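NBS-LRR class disease resistance protein (Oryza sativa subsp. japonica, PDB 6FU9) probably acts as an intracellular plant immune receptor that detects pathogen effectors, the fragment here having the fold of a heavy-metal-associated (HMA-like) domain. Local coordinates at residues M25-V28 with A29-G33. Numbering follows the deposited sequence. Where two conformers were deposited one is given.
Sequences MSLV and ASTVG
Ala29 N donates to Met25 O over 2.9 Å, the last well-formed alpha-helical bond in this worked example of how a helix runs out into a loop. One residue on, Ser30 N still reaches Ser26 O at 3.1 Å, but the angle at its hydrogen falls to 137°, and the same N-H makes a weak second bond to Leu27 O. Thr31 N then shortens the spacing to i, i+3: it bonds Val28 O at 3.0 Å, nearly straight at the hydrogen yet well above the carbonyl plane, about 60° out of it.

The side-chain bond comes from the same threonine. Its OG1, set beside the backbone N and anti to the carbonyl carbon (chi1 -61°), turns back to donate to Leu27 O over 2.9 Å, so Leu27 O is bonded by a side-chain hydroxyl, with the weak Ser30 N-H bond as a second.

Helix 18-29 is the first of two helices packed on one face of a four-stranded antiparallel sheet, the beta-alpha-beta-beta-alpha-beta order of the ferredoxin-like fold, and the loop leads into strand 34-40. Val28 is buried against Val34 and Val37 of that strand, whereas Leu27 and Thr31 both lean on Leu59 of helix 56-66.

Side-chain packing between the segments is slight: in a loose van der Waals approach of methyl to hydroxyl, Leu27 CD2 lies 4.1 Å from Thr31 OG1, the two side chains passing at a slant.

On the solvent side, a water donates to Ser26 O at 2.9 Å and also meets Ser30 OG; Ser30 was modelled in two conformers, so its half of the bridge is less certain.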
loop_
_atom_site.group_PDB
_atom_site.type_symbol
_atom_site.label_atom_id
_atom_site.label_comp_id
_atom_site.label_asym_id
_atom_site.label_seq_id
_atom_site.Cartn_x
_atom_site.Cartn_y
_atom_site.Cartn_z
ATOM N N MET A 25 11.475 6.987 -7.723
ATOM C CA MET A 25 10.376 7.864 -8.065
ATOM C C MET A 25 10.517 8.341 -9.523
ATOM O O MET A 25 9.512 8.445 -10.237
ATOM C CB MET A 25 10.100 8.978 -7.005
ATOM C CG MET A 25 9.135 8.652 -5.709
ATOM S SD MET A 25 9.065 10.085 -4.739
ATOM C CE MET A 25 10.792 10.428 -4.346
ATOM N N SER A 26 11.731 8.614 -9.987
ATOM C CA SER A 26 11.947 9.051 -11.339
ATOM C C SER A 26 11.574 7.964 -12.369
ATOM O O SER A 26 10.940 8.242 -13.388
ATOM C CB SER A 26 13.402 9.470 -11.499
ATOM O OG SER A 26 13.550 10.026 -12.763
ATOM N N LEU A 27 12.019 6.756 -12.105
ATOM C CA LEU A 27 11.701 5.620 -12.982
ATOM C C LEU A 27 10.197 5.398 -13.062
ATOM O O LEU A 27 9.649 5.280 -14.158
ATOM C CB LEU A 27 12.403 4.370 -12.482
ATOM C CG LEU A 27 12.289 3.098 -13.304
ATOM C CD1 LEU A 27 13.449 2.195 -12.841
ATOM C CD2 LEU A 27 11.005 2.407 -13.092
ATOM N N VAL A 28 9.536 5.413 -11.935
ATOM C CA VAL A 28 8.097 5.211 -11.940
ATOM C C VAL A 28 7.391 6.323 -12.627
ATOM O O VAL A 28 6.475 6.087 -13.464
ATOM C CB VAL A 28 7.585 4.982 -10.501
ATOM C CG1 VAL A 28 6.063 4.841 -10.492
ATOM C CG2 VAL A 28 8.181 3.775 -9.870
ATOM N N ALA A 29 7.746 7.566 -12.365
ATOM C CA ALA A 29 7.101 8.693 -12.999
ATOM C C ALA A 29 7.267 8.719 -14.526
ATOM O O ALA A 29 6.451 9.315 -15.218
ATOM C CB ALA A 29 7.554 9.986 -12.340
ATOM N N SER A 30 8.322 8.103 -15.001
ATOM C CA SER A 30 8.528 8.036 -16.446
ATOM C C SER A 30 7.844 6.857 -17.132
ATOM O O SER A 30 7.949 6.719 -18.323
ATOM C CB SER A 30 10.010 8.067 -16.835
ATOM O OG SER A 30 10.393 9.422 -17.073
ATOM N N THR A 31 7.103 6.048 -16.368
ATOM C CA THR A 31 6.443 4.864 -16.884
ATOM C C THR A 31 5.074 5.237 -17.439
ATOM O O THR A 31 4.301 5.912 -16.806
ATOM C CB THR A 31 6.354 3.833 -15.763
ATOM O OG1 THR A 31 7.675 3.475 -15.324
ATOM C CG2 THR A 31 5.672 2.583 -16.206
ATOM N N VAL A 32 4.745 4.700 -18.641
ATOM C CA VAL A 32 3.467 4.971 -19.234
ATOM C C VAL A 32 2.349 4.568 -18.277
ATOM O O VAL A 32 2.393 3.500 -17.644
ATOM C CB VAL A 32 3.350 4.226 -20.572
ATOM C CG1 VAL A 32 1.888 4.149 -21.039
ATOM C CG2 VAL A 32 4.248 4.865 -21.602
ATOM N N GLY A 33 1.356 5.441 -18.169
ATOM C CA GLY A 33 0.175 5.188 -17.357
ATOM C C GLY A 33 0.244 5.782 -15.958
ATOM O O GLY A 33 -0.799 5.809 -15.277
HETATM O O HOH W 1 10.634 10.820 -14.694
#